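Local structure of Asp/Glu-specific dipeptidyl-peptidase (Flavobacterium psychrophilum, 5JXF) at residues 192-197 against 563-568; 279-284 against 585-590; 290-295 against 578-583; 294-299 against 390-395. The protein removes dipeptides from the N-terminus of oligopeptides as a serine peptidase of family S46, with strict specificity for Asp or Glu at the P1 position. All coordinates share one frame; numbering follows the deposited sequence.

Contact 1. Residues 192-197 against 563-568; sequences FFEGNQ and IYMKAQ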
loop_
_atom_site.group_PDB
_atom_site.type_symbol
_atom_site.label_atom_id
_atom_site.label_comp_id
_atom_site.label_asym_id
_atom_site.label_seq_id
_atom_site.Cartn_x
_atom_site.Cartn_y
_atom_site.Cartn_z
ATOM N N PHE A 192 39.031 -5.207 -9.713
ATOM C CA PHE A 192 38.494 -4.711 -8.448
ATOM C C PHE A 192 38.866 -3.246 -8.193
ATOM O O PHE A 192 39.893 -2.756 -8.682
ATOM C CB PHE A 192 38.995 -5.564 -7.275
ATOM C CG PHE A 192 38.426 -6.961 -7.226
ATOM C CD1 PHE A 192 38.822 -7.928 -8.140
ATOM C CD2 PHE A 192 37.519 -7.318 -6.229
ATOM C CE1 PHE A 192 38.301 -9.214 -8.079
ATOM C CE2 PHE A 192 37.000 -8.611 -6.150
ATOM C CZ PHE A 192 37.383 -9.559 -7.072
ATOM N N PHE A 193 38.038 -2.564 -7.405
ATOM C CA PHE A 193 38.294 -1.185 -6.994
ATOM C C PHE A 193 38.577 -0.296 -8.198
ATOM O O PHE A 193 39.493 0.531 -8.164
ATOM C CB PHE A 193 39.475 -1.112 -6.016
ATOM C CG PHE A 193 39.164 -1.600 -4.623
ATOM C CD1 PHE A 193 38.348 -0.863 -3.780
ATOM C CD2 PHE A 193 39.734 -2.767 -4.139
ATOM C CE1 PHE A 193 38.078 -1.300 -2.486
ATOM C CE2 PHE A 193 39.468 -3.211 -2.846
ATOM C CZ PHE A 193 38.634 -2.476 -2.021
ATOM N N GLU A 194 37.818 -0.507 -9.272
ATOM C CA GLU A 194 37.851 0.363 -10.453
ATOM C C GLU A 194 39.179 0.275 -11.200
ATOM O O GLU A 194 39.461 1.100 -12.062
ATOM C CB GLU A 194 37.575 1.819 -10.056
ATOM C CG GLU A 194 36.198 2.048 -9.431
ATOM C CD GLU A 194 35.073 2.078 -10.456
ATOM O OE1 GLU A 194 35.365 2.014 -11.671
ATOM O OE2 GLU A 194 33.895 2.151 -10.039
ATOM N N GLY A 195 39.991 -0.721 -10.861
ATOM C CA GLY A 195 41.246 -0.954 -11.560
ATOM C C GLY A 195 42.479 -0.901 -10.680
ATOM O O GLY A 195 43.602 -1.101 -11.160
ATOM N N ASN A 196 42.278 -0.627 -9.394
ATOM C CA ASN A 196 43.382 -0.588 -8.438
ATOM C C ASN A 196 43.850 -1.975 -8.016
ATOM O O ASN A 196 44.883 -2.123 -7.365
ATOM C CB ASN A 196 42.980 0.209 -7.197
ATOM C CG ASN A 196 42.921 1.696 -7.456
ATOM O OD1 ASN A 196 43.952 2.365 -7.519
ATOM N ND2 ASN A 196 41.710 2.230 -7.587
ATOM N N GLN A 197 43.089 -3.000 -8.378
ATOM C CA GLN A 197 43.424 -4.357 -7.965
ATOM C C GLN A 197 42.923 -5.380 -8.980
ATOM O O GLN A 197 41.856 -5.215 -9.564
ATOM C CB GLN A 197 42.846 -4.649 -6.571
ATOM C CG GLN A 197 43.151 -6.049 -6.052
ATOM C CD GLN A 197 42.664 -6.286 -4.631
ATOM O OE1 GLN A 197 41.933 -5.475 -4.058
ATOM N NE2 GLN A 197 43.087 -7.404 -4.050
ATOM N N ILE A 563 40.976 6.774 -10.053
ATOM C CA ILE A 563 41.815 7.562 -9.148
ATOM C C ILE A 563 41.036 8.007 -7.917
ATOM O O ILE A 563 41.561 8.018 -6.800
ATOM C CB ILE A 563 42.386 8.798 -9.850
ATOM C CG1 ILE A 563 43.292 8.380 -11.005
ATOM C CG2 ILE A 563 43.155 9.680 -8.871
ATOM C CD1 ILE A 563 43.865 9.558 -11.756
ATOM N N TYR A 564 39.778 8.373 -8.136
ATOM C CA TYR A 564 38.889 8.757 -7.050
ATOM C C TYR A 564 38.774 7.607 -6.047
ATOM O O TYR A 564 38.771 7.831 -4.834
ATOM C CB TYR A 564 37.513 9.142 -7.604
ATOM C CG TYR A 564 36.586 9.805 -6.609
ATOM C CD1 TYR A 564 37.079 10.483 -5.499
ATOM C CD2 TYR A 564 35.210 9.737 -6.777
ATOM C CE1 TYR A 564 36.224 11.081 -4.592
ATOM C CE2 TYR A 564 34.346 10.325 -5.879
ATOM C CZ TYR A 564 34.852 10.994 -4.787
ATOM O OH TYR A 564 33.979 11.579 -3.898
ATOM N N MET A 565 38.699 6.382 -6.565
ATOM C CA MET A 565 38.609 5.181 -5.733
ATOM C C MET A 565 39.861 5.022 -4.873
ATOM O O MET A 565 39.776 4.855 -3.654
ATOM C CB MET A 565 38.404 3.941 -6.609
ATOM C CG MET A 565 38.022 2.662 -5.858
ATOM S SD MET A 565 36.433 2.800 -5.005
ATOM C CE MET A 565 36.962 2.721 -3.295
ATOM N N LYS A 566 41.021 5.090 -5.521
ATOM C CA LYS A 566 42.310 4.998 -4.833
ATOM C C LYS A 566 42.467 6.084 -3.775
ATOM O O LYS A 566 43.014 5.844 -2.698
ATOM C CB LYS A 566 43.455 5.081 -5.847
ATOM C CG LYS A 566 44.858 5.090 -5.249
ATOM C CD LYS A 566 45.909 5.182 -6.354
ATOM C CE LYS A 566 47.269 5.601 -5.825
ATOM N NZ LYS A 566 47.818 4.630 -4.841
ATOM N N ALA A 567 41.978 7.277 -4.088
ATOM C CA ALA A 567 42.064 8.402 -3.169
ATOM C C ALA A 567 41.325 8.094 -1.880
ATOM O O ALA A 567 41.842 8.318 -0.785
ATOM C CB ALA A 567 41.505 9.660 -3.810
ATOM N N GLN A 568 40.112 7.572 -2.019
ATOM C CA GLN A 568 39.281 7.267 -0.863
ATOM C C GLN A 568 39.891 6.127 -0.053
ATOM O O GLN A 568 39.806 6.114 1.175
ATOM C CB GLN A 568 37.852 6.933 -1.305
ATOM C CG GLN A 568 37.109 8.130 -1.893
ATOM C CD GLN A 568 35.685 7.804 -2.307
ATOM O OE1 GLN A 568 34.850 7.406 -1.484
ATOM N NE2 GLN A 568 35.397 7.980 -3.592
#
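The ring of Phe-193 meets Met-565 at its rim: the methyl CE of Met-565 lies near the ring plane, 3.9 Å from CD1 of Phe-193, and OE1 of Gln-197, from the loop's own segment, also sits in plane at the edge. The other flat group, the amide of Asn-196, is laid across the shaft of Lys-566 at about a right angle, with OD1 of Asn-196 3.2 Å from CB of Lys-566. ND2 of Asn-196 gives a hydrogen bond to O of Phe-193 (2.9 Å, 157° at the hydrogen), while a second bond from ND2 reaches Arg-562 O on the helix. Gripped from loop and helix together, the amide is unlikely to rotate. Met-565 has the most surface buried here. With CG anti to the backbone N (chi1 -169°) and the chain bent beyond it, CG of Met-565 packs 3.5 Å from O of Phe-193 while CE carries on to the ring. The side chain of Glu-194 crosses that of Met-565 at about a right angle, with CG of Glu-194 4.1 Å from CB of Met-565. The loop closes a β-hairpin with a classic β bulge, in which Asn-196 and Gln-197 both face Phe-192. The hairpin joins strands 186-192 and 197-214, and its turn rests on helix 547-571, where Leu-569 also touches Phe-193 and NZ of Lys-566 forms a salt bridge with Glu-570.

Contact 2. Residues 279-284 against 585-590; sequences FTMVMG and LRVTYG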
loop_
_atom_site.group_PDB
_atom_site.type_symbol
_atom_site.label_atom_id
_atom_site.label_comp_id
_atom_site.label_asym_id
_atom_site.label_seq_id
_atom_site.Cartn_x
_atom_site.Cartn_y
_atom_site.Cartn_z
ATOM N N PHE A 279 21.951 -14.285 13.662
ATOM C CA PHE A 279 23.019 -14.082 12.691
ATOM C C PHE A 279 22.632 -14.718 11.374
ATOM O O PHE A 279 22.066 -15.818 11.346
ATOM C CB PHE A 279 24.344 -14.685 13.180
ATOM C CG PHE A 279 25.447 -14.630 12.154
ATOM C CD1 PHE A 279 26.238 -13.508 12.026
ATOM C CD2 PHE A 279 25.677 -15.700 11.307
ATOM C CE1 PHE A 279 27.260 -13.462 11.076
ATOM C CE2 PHE A 279 26.693 -15.655 10.358
ATOM C CZ PHE A 279 27.483 -14.538 10.247
ATOM N N THR A 280 22.932 -14.017 10.287
ATOM C CA THR A 280 22.793 -14.561 8.931
ATOM C C THR A 280 24.002 -14.176 8.098
ATOM O O THR A 280 24.522 -13.063 8.226
ATOM C CB THR A 280 21.530 -14.021 8.177
ATOM O OG1 THR A 280 21.679 -12.619 7.930
ATOM C CG2 THR A 280 20.258 -14.248 8.952
ATOM N N MET A 281 24.436 -15.095 7.241
ATOM C CA MET A 281 25.498 -14.816 6.305
ATOM C C MET A 281 25.063 -15.216 4.899
ATOM O O MET A 281 24.615 -16.339 4.654
ATOM C CB MET A 281 26.783 -15.557 6.708
ATOM C CG MET A 281 28.018 -15.011 6.054
ATOM S SD MET A 281 29.488 -16.072 6.249
ATOM C CE MET A 281 28.967 -17.525 5.396
ATOM N N VAL A 282 25.219 -14.284 3.974
ATOM C CA VAL A 282 24.871 -14.544 2.599
ATOM C C VAL A 282 26.132 -14.539 1.700
ATOM O O VAL A 282 26.903 -13.589 1.678
ATOM C CB VAL A 282 23.828 -13.512 2.109
ATOM C CG1 VAL A 282 23.464 -13.773 0.680
ATOM C CG2 VAL A 282 22.552 -13.558 3.003
ATOM N N MET A 283 26.327 -15.624 0.971
ATOM C CA MET A 283 27.463 -15.760 0.063
ATOM C C MET A 283 26.931 -15.815 -1.368
ATOM O O MET A 283 25.993 -16.543 -1.659
ATOM C CB MET A 283 28.267 -17.024 0.398
ATOM C CG MET A 283 29.673 -17.069 -0.197
ATOM S SD MET A 283 30.641 -18.540 0.354
ATOM C CE MET A 283 29.904 -18.681 2.001
ATOM N N GLY A 284 27.484 -15.019 -2.266
ATOM C CA GLY A 284 26.979 -15.063 -3.619
ATOM C C GLY A 284 27.813 -14.289 -4.604
ATOM O O GLY A 284 28.962 -13.922 -4.322
ATOM N N LEU A 585 32.639 -13.915 -6.220
ATOM C CA LEU A 585 32.165 -14.496 -4.969
ATOM C C LEU A 585 32.408 -13.570 -3.782
ATOM O O LEU A 585 33.532 -13.163 -3.535
ATOM C CB LEU A 585 32.852 -15.845 -4.736
ATOM C CG LEU A 585 32.466 -16.662 -3.506
ATOM C CD1 LEU A 585 31.026 -17.009 -3.563
ATOM C CD2 LEU A 585 33.335 -17.934 -3.448
ATOM N N ARG A 586 31.347 -13.219 -3.059
ATOM C CA ARG A 586 31.484 -12.323 -1.907
ATOM C C ARG A 586 30.677 -12.858 -0.753
ATOM O O ARG A 586 29.752 -13.619 -0.933
ATOM C CB ARG A 586 31.004 -10.885 -2.176
ATOM C CG ARG A 586 31.574 -10.148 -3.321
ATOM C CD ARG A 586 33.063 -9.873 -3.177
ATOM N NE ARG A 586 33.536 -9.177 -4.363
ATOM C CZ ARG A 586 33.476 -7.861 -4.514
ATOM N NH1 ARG A 586 33.000 -7.101 -3.533
ATOM N NH2 ARG A 586 33.919 -7.300 -5.633
ATOM N N VAL A 587 31.046 -12.431 0.436
ATOM C CA VAL A 587 30.294 -12.757 1.613
ATOM C C VAL A 587 29.739 -11.456 2.191
ATOM O O VAL A 587 30.409 -10.428 2.158
ATOM C CB VAL A 587 31.176 -13.480 2.639
ATOM C CG1 VAL A 587 30.445 -13.641 3.965
ATOM C CG2 VAL A 587 31.599 -14.825 2.085
ATOM N N THR A 588 28.509 -11.512 2.692
ATOM C CA THR A 588 27.946 -10.430 3.490
ATOM C C THR A 588 27.189 -11.075 4.653
ATOM O O THR A 588 26.734 -12.215 4.548
ATOM C CB THR A 588 27.014 -9.522 2.647
ATOM O OG1 THR A 588 26.485 -8.463 3.460
ATOM C CG2 THR A 588 25.867 -10.314 2.053
ATOM N N TYR A 589 27.075 -10.360 5.767
ATOM C CA TYR A 589 26.429 -10.906 6.952
ATOM C C TYR A 589 25.584 -9.853 7.648
ATOM O O TYR A 589 25.692 -8.663 7.357
ATOM C CB TYR A 589 27.458 -11.434 7.938
ATOM C CG TYR A 589 28.592 -10.466 8.117
ATOM C CD1 TYR A 589 29.707 -10.540 7.294
ATOM C CD2 TYR A 589 28.551 -9.468 9.085
ATOM C CE1 TYR A 589 30.735 -9.652 7.413
ATOM C CE2 TYR A 589 29.606 -8.566 9.218
ATOM C CZ TYR A 589 30.700 -8.686 8.372
ATOM O OH TYR A 589 31.776 -7.847 8.442
ATOM N N GLY A 590 24.787 -10.291 8.607
ATOM C CA GLY A 590 23.995 -9.367 9.389
ATOM C C GLY A 590 23.059 -10.160 10.259
ATOM O O GLY A 590 23.452 -11.191 10.806
#
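Val-587 and Met-283 form a non-hydrogen-bonded pair in the antiparallel ladder between strands 279-284 and 586-591, part of the C-terminal β-barrel of the chymotrypsin-like fold on which S46 peptidases are built. Six backbone hydrogen bonds hold the ladder. Val-587 uses both branches: CG2 lies 3.7 Å from CG of Met-283, and CG1, anti to the backbone N (chi1 171°), reaches diagonally to Met-281. CG of Met-283 is also met by CD1 of Leu-585 at 3.6 Å, so that this one methylene touches both branched residues. Ile-66 of helix 63-66 covers Met-281, Met-283 and Val-587 on this face. At the other end of the ladder Gly-590, which has no side chain, pairs with Thr-280 through both of its backbone polar atoms, N of Gly-590 standing 2.8 Å from O of Thr-280. Next to it, CE1 of Phe-279 touches CB of Tyr-589 at 3.7 Å, and the same ring packs on Met-54 and Leu-57 of helix 49-57. Replacing Phe-279 by an alanine would probably open a gap between the strand end and that helix, with CB of Tyr-589 losing its aromatic neighbour. Gly-284 lies about 9 Å from the side chain of Ser-662, by similarity the charge-relay serine. The side-chain packing is tight where CG of Met-281 comes within 3.5 Å of CG1 of Val-587.

Contact 3. Residues 290-295 against 578-583; sequences QEYLPS and FPDANS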
loop_
_atom_site.group_PDB
_atom_site.type_symbol
_atom_site.label_atom_id
_atom_site.label_comp_id
_atom_site.label_asym_id
_atom_site.label_seq_id
_atom_site.Cartn_x
_atom_site.Cartn_y
_atom_site.Cartn_z
ATOM N N GLN A 290 28.107 0.547 -7.033
ATOM C CA GLN A 290 28.853 1.792 -7.215
ATOM C C GLN A 290 28.736 2.679 -5.984
ATOM O O GLN A 290 28.117 3.727 -6.050
ATOM C CB GLN A 290 28.341 2.565 -8.434
ATOM C CG GLN A 290 28.353 1.773 -9.720
ATOM C CD GLN A 290 27.928 2.592 -10.917
ATOM O OE1 GLN A 290 28.760 2.993 -11.735
ATOM N NE2 GLN A 290 26.627 2.815 -11.049
ATOM N N GLU A 291 29.314 2.263 -4.863
ATOM C CA GLU A 291 29.105 2.983 -3.610
ATOM C C GLU A 291 29.921 4.262 -3.531
ATOM O O GLU A 291 29.698 5.096 -2.649
ATOM C CB GLU A 291 29.451 2.103 -2.405
ATOM C CG GLU A 291 28.668 0.793 -2.295
ATOM C CD GLU A 291 27.165 0.990 -2.207
ATOM O OE1 GLU A 291 26.708 2.086 -1.815
ATOM O OE2 GLU A 291 26.442 0.035 -2.543
ATOM N N TYR A 292 30.871 4.419 -4.446
ATOM C CA TYR A 292 31.857 5.474 -4.295
ATOM C C TYR A 292 31.795 6.538 -5.387
ATOM O O TYR A 292 32.803 7.167 -5.710
ATOM C CB TYR A 292 33.237 4.840 -4.242
ATOM C CG TYR A 292 33.285 3.724 -3.231
ATOM C CD1 TYR A 292 33.276 4.001 -1.872
ATOM C CD2 TYR A 292 33.305 2.388 -3.632
ATOM C CE1 TYR A 292 33.310 2.987 -0.941
ATOM C CE2 TYR A 292 33.331 1.366 -2.704
ATOM C CZ TYR A 292 33.332 1.674 -1.361
ATOM O OH TYR A 292 33.360 0.670 -0.424
ATOM N N LEU A 293 30.608 6.739 -5.944
ATOM C CA LEU A 293 30.428 7.701 -7.017
ATOM C C LEU A 293 30.520 9.127 -6.495
ATOM O O LEU A 293 30.332 9.376 -5.309
ATOM C CB LEU A 293 29.085 7.479 -7.712
ATOM C CG LEU A 293 29.010 6.274 -8.648
ATOM C CD1 LEU A 293 27.622 6.138 -9.245
ATOM C CD2 LEU A 293 30.065 6.373 -9.734
ATOM N N PRO A 294 30.844 10.068 -7.387
ATOM C CA PRO A 294 30.773 11.503 -7.111
ATOM C C PRO A 294 29.331 11.977 -7.094
ATOM O O PRO A 294 28.470 11.252 -7.586
ATOM C CB PRO A 294 31.504 12.105 -8.296
ATOM C CG PRO A 294 31.139 11.152 -9.401
ATOM C CD PRO A 294 31.307 9.818 -8.762
ATOM N N SER A 295 29.091 13.175 -6.567
ATOM C CA SER A 295 27.767 13.789 -6.558
ATOM C C SER A 295 27.141 13.800 -7.939
ATOM O O SER A 295 25.945 13.553 -8.106
ATOM C CB SER A 295 27.845 15.231 -6.042
ATOM O OG SER A 295 28.156 15.284 -4.662
ATOM N N PHE A 578 34.877 -1.596 1.168
ATOM C CA PHE A 578 34.789 -2.853 0.449
ATOM C C PHE A 578 34.778 -2.567 -1.040
ATOM O O PHE A 578 34.305 -1.524 -1.458
ATOM C CB PHE A 578 33.535 -3.632 0.861
ATOM C CG PHE A 578 32.249 -2.882 0.644
ATOM C CD1 PHE A 578 31.788 -1.979 1.592
ATOM C CD2 PHE A 578 31.477 -3.111 -0.489
ATOM C CE1 PHE A 578 30.584 -1.300 1.406
ATOM C CE2 PHE A 578 30.263 -2.434 -0.685
ATOM C CZ PHE A 578 29.823 -1.528 0.265
ATOM N N PRO A 579 35.310 -3.495 -1.847
ATOM C CA PRO A 579 35.310 -3.318 -3.300
ATOM C C PRO A 579 33.902 -3.391 -3.867
ATOM O O PRO A 579 33.083 -4.155 -3.353
ATOM C CB PRO A 579 36.159 -4.497 -3.793
ATOM C CG PRO A 579 36.024 -5.511 -2.740
ATOM C CD PRO A 579 35.971 -4.746 -1.452
ATOM N N ASP A 580 33.637 -2.623 -4.916
ATOM C CA ASP A 580 32.335 -2.628 -5.581
ATOM C C ASP A 580 32.086 -4.045 -6.063
ATOM O O ASP A 580 33.032 -4.766 -6.326
ATOM C CB ASP A 580 32.306 -1.633 -6.756
ATOM C CG ASP A 580 31.977 -0.178 -6.323
ATOM O OD1 ASP A 580 31.058 0.040 -5.499
ATOM O OD2 ASP A 580 32.628 0.763 -6.831
ATOM N N ALA A 581 30.833 -4.463 -6.171
ATOM C CA ALA A 581 30.555 -5.790 -6.712
ATOM C C ALA A 581 31.010 -5.835 -8.165
ATOM O O ALA A 581 30.952 -4.825 -8.870
ATOM C CB ALA A 581 29.063 -6.132 -6.593
ATOM N N ASN A 582 31.459 -7.006 -8.606
ATOM C CA ASN A 582 31.923 -7.203 -9.970
ATOM C C ASN A 582 31.724 -8.631 -10.419
ATOM O O ASN A 582 32.591 -9.205 -11.089
ATOM C CB ASN A 582 33.404 -6.815 -10.095
ATOM C CG ASN A 582 34.312 -7.668 -9.217
ATOM O OD1 ASN A 582 33.847 -8.487 -8.418
ATOM N ND2 ASN A 582 35.618 -7.459 -9.348
ATOM N N SER A 583 30.582 -9.195 -10.026
ATOM C CA SER A 583 30.199 -10.569 -10.343
ATOM C C SER A 583 31.232 -11.614 -9.870
ATOM O O SER A 583 31.410 -12.650 -10.509
ATOM C CB SER A 583 29.951 -10.727 -11.847
ATOM O OG SER A 583 29.320 -9.584 -12.377
#
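Gln-290 and Asp-580 mark the nearest approach of two irregular segments, their CA atoms 5.9 Å apart. Neither segment forms a strand, and 290-295 runs on to Pro-294, the N-cap position of helix 295-325. The two hydrogen bonds between them each use one side chain, Asp-580 from one loop and Tyr-292 from the other. Asp-580 takes the backbone N-H of Glu-291 on the syn side of OD1 (N to OD1 2.9 Å, 161° at the hydrogen), and the same OD1 lies 3.3 Å from CA of Gln-290. Tyr-292 supplies the second bond, from side chain to backbone: its OH donates to O of Phe-578 over 2.6 Å, in the carbonyl plane and on a lone pair. OD2 of Asp-580 sits at the edge of the tyrosine ring, 3.7 Å from CD2 of Tyr-292, while CB of Glu-291 covers the centre of one face. CG of Phe-578 stands between the backbone N and the carbonyl carbon (chi1 58°), which turns one ring face to the Tyr-292 hydroxyl and brings CZ of Phe-578 within 3.6 Å of CG of Glu-291. A phenylalanine in place of Tyr-292 would probably leave the buried carbonyl of Phe-578 without this donor and the Phe-578 ring without the oxygen above it. Glu-291 is about 8 Å, side chain to side chain, from Arg-680, the P1-specificity residue by similarity. Around the loops, Met-565 of helix 547-571 packs on Tyr-292, Lys-364 of helix 360-375 binds the carbonyls of Glu-291 and Leu-293, and Arg-586 of strand 586-591 holds those of Pro-579 and Asp-580.

Contact 4. Residues 294-299 against 390-395; sequences PSFAVA and DFQKYY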
loop_
_atom_site.group_PDB
_atom_site.type_symbol
_atom_site.label_atom_id
_atom_site.label_comp_id
_atom_site.label_asym_id
_atom_site.label_seq_id
_atom_site.Cartn_x
_atom_site.Cartn_y
_atom_site.Cartn_z
ATOM N N PRO A 294 30.844 10.068 -7.387
ATOM C CA PRO A 294 30.773 11.503 -7.111
ATOM C C PRO A 294 29.331 11.977 -7.094
ATOM O O PRO A 294 28.470 11.252 -7.586
ATOM C CB PRO A 294 31.504 12.105 -8.296
ATOM C CG PRO A 294 31.139 11.152 -9.401
ATOM C CD PRO A 294 31.307 9.818 -8.762
ATOM N N SER A 295 29.091 13.175 -6.567
ATOM C CA SER A 295 27.767 13.789 -6.558
ATOM C C SER A 295 27.141 13.800 -7.939
ATOM O O SER A 295 25.945 13.553 -8.106
ATOM C CB SER A 295 27.845 15.231 -6.042
ATOM O OG SER A 295 28.156 15.284 -4.662
ATOM N N PHE A 296 27.971 14.097 -8.931
ATOM C CA PHE A 296 27.493 14.385 -10.271
ATOM C C PHE A 296 27.006 13.127 -10.978
ATOM O O PHE A 296 26.188 13.196 -11.901
ATOM C CB PHE A 296 28.601 15.075 -11.062
ATOM C CG PHE A 296 29.334 16.122 -10.267
ATOM C CD1 PHE A 296 28.752 17.362 -10.025
ATOM C CD2 PHE A 296 30.598 15.865 -9.750
ATOM C CE1 PHE A 296 29.418 18.328 -9.290
ATOM C CE2 PHE A 296 31.267 16.825 -9.013
ATOM C CZ PHE A 296 30.674 18.062 -8.782
ATOM N N ALA A 297 27.488 11.977 -10.514
ATOM C CA ALA A 297 27.071 10.697 -11.066
ATOM C C ALA A 297 25.666 10.374 -10.601
ATOM O O ALA A 297 24.819 9.945 -11.384
ATOM C CB ALA A 297 28.039 9.590 -10.657
ATOM N N VAL A 298 25.429 10.576 -9.311
ATOM C CA VAL A 298 24.121 10.356 -8.724
ATOM C C VAL A 298 23.082 11.268 -9.391
ATOM O O VAL A 298 21.982 10.821 -9.726
ATOM C CB VAL A 298 24.156 10.597 -7.194
ATOM C CG1 VAL A 298 22.851 10.172 -6.541
ATOM C CG2 VAL A 298 25.324 9.841 -6.574
ATOM N N ALA A 299 23.442 12.531 -9.612
ATOM C CA ALA A 299 22.515 13.487 -10.215
ATOM C C ALA A 299 22.134 13.068 -11.630
ATOM O O ALA A 299 20.985 13.215 -12.030
ATOM C CB ALA A 299 23.105 14.898 -10.214
ATOM N N ASP A 390 36.988 18.133 -12.303
ATOM C CA ASP A 390 37.004 17.443 -13.588
ATOM C C ASP A 390 35.719 16.641 -13.796
ATOM O O ASP A 390 35.111 16.690 -14.865
ATOM C CB ASP A 390 38.227 16.528 -13.698
ATOM C CG ASP A 390 39.526 17.303 -13.810
ATOM O OD1 ASP A 390 39.525 18.348 -14.488
ATOM O OD2 ASP A 390 40.547 16.870 -13.231
ATOM N N PHE A 391 35.299 15.921 -12.762
ATOM C CA PHE A 391 34.065 15.152 -12.826
ATOM C C PHE A 391 32.892 16.011 -13.279
ATOM O O PHE A 391 32.182 15.657 -14.223
ATOM C CB PHE A 391 33.746 14.523 -11.470
ATOM C CG PHE A 391 34.472 13.235 -11.212
ATOM C CD1 PHE A 391 35.816 13.108 -11.452
ATOM C CD2 PHE A 391 33.793 12.140 -10.774
ATOM C CE1 PHE A 391 36.452 11.921 -11.195
ATOM C CE2 PHE A 391 34.425 10.952 -10.536
ATOM C CZ PHE A 391 35.745 10.835 -10.753
ATOM N N GLN A 392 32.707 17.143 -12.607
ATOM C CA GLN A 392 31.599 18.041 -12.905
ATOM C C GLN A 392 31.661 18.480 -14.357
ATOM O O GLN A 392 30.646 18.541 -15.043
ATOM C CB GLN A 392 31.627 19.253 -11.978
ATOM C CG GLN A 392 30.467 20.199 -12.175
ATOM C CD GLN A 392 30.506 21.358 -11.209
ATOM O OE1 GLN A 392 31.483 21.541 -10.483
ATOM N NE2 GLN A 392 29.442 22.151 -11.192
ATOM N N LYS A 393 32.874 18.763 -14.819
ATOM C CA LYS A 393 33.109 19.111 -16.210
ATOM C C LYS A 393 32.593 18.034 -17.156
ATOM O O LYS A 393 31.683 18.278 -17.953
ATOM C CB LYS A 393 34.599 19.340 -16.452
ATOM N N TYR A 394 33.161 16.836 -17.047
ATOM C CA TYR A 394 32.846 15.755 -17.975
ATOM C C TYR A 394 31.417 15.220 -17.819
ATOM O O TYR A 394 30.761 14.904 -18.814
ATOM C CB TYR A 394 33.850 14.611 -17.815
ATOM C CG TYR A 394 35.294 15.020 -18.041
ATOM C CD1 TYR A 394 35.746 15.397 -19.300
ATOM C CD2 TYR A 394 36.210 15.000 -16.999
ATOM C CE1 TYR A 394 37.068 15.769 -19.505
ATOM C CE2 TYR A 394 37.530 15.367 -17.192
ATOM C CZ TYR A 394 37.955 15.748 -18.444
ATOM O OH TYR A 394 39.274 16.106 -18.624
ATOM N N TYR A 395 30.931 15.123 -16.585
ATOM C CA TYR A 395 29.578 14.618 -16.363
ATOM C C TYR A 395 28.536 15.552 -16.969
ATOM O O TYR A 395 27.499 15.102 -17.461
ATOM C CB TYR A 395 29.312 14.408 -14.868
ATOM C CG TYR A 395 29.634 13.002 -14.402
ATOM C CD1 TYR A 395 28.826 11.927 -14.769
ATOM C CD2 TYR A 395 30.754 12.743 -13.615
ATOM C CE1 TYR A 395 29.120 10.632 -14.356
ATOM C CE2 TYR A 395 31.053 11.451 -13.196
ATOM C CZ TYR A 395 30.230 10.406 -13.571
ATOM O OH TYR A 395 30.510 9.128 -13.163
#
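Two helices of the helical part of the enzyme pack side by side here: the first turn of helix 295-325, with Pro-294 as its N-cap residue, meets helix 386-415. The axes of these short helical segments come within 9.6 Å, 27° from parallel. Phe-296 has more surface buried here than any other residue. One face of its ring receives CB of Gln-392 in a CH-pi contact, 3.6 Å from the centroid and 17° off the normal. In Gln-392, CG anti to the backbone nitrogen (chi1 -177°) and the extended chain beyond it together lay CG and the amide over the Phe-296 ring, the amide nearly parallel to it. CD2 of Phe-296 also lies 3.8 Å from CB of Phe-391, and CB of Phe-296 meets CB of Tyr-395 at 3.9 Å. The ring of Tyr-395 lies along the first turn, with CA of Ala-297 over one face and CB of Ala-297 3.5 Å from the hydroxyl OH. At the start of the helix CG of Pro-294 lies 3.8 Å from CE2 of Tyr-395; its closer approach to Phe-391 is too short to be trusted. Leu-560 and Ile-557 of helix 547-571 touch Phe-391 and Tyr-395 respectively. Contact through carbon surfaces and aromatic faces suggests that the helices are joined here mainly by shape and apolar burial, with exposed Gln-392 on the solvent side.

In the fold
The four contacts grade from core to surface. Contact 2 is wholly buried and held by regular backbone pairing; contact 3, also mostly buried, replaces the ladder with single side-chain bonds between loops. Contact 4 is partly buried and apolar, whereas contact 1 lies at the surface, combining methionine packing with an asparagine amide hydrogen-bonded to its own loop and to Arg-562 O. Helix 547-571 recurs: it supplies one side of contact 1, where Met-565 SD packs 3.4 Å from Tyr-292 CD2 of contact 3, and Tyr-564 touches Pro-294, which contacts 3 and 4 share. Arg-586 joins contact 2 to contact 3, its NH2 2.8 Å from Asp-580 O. Contacts 2 and 4 do not meet.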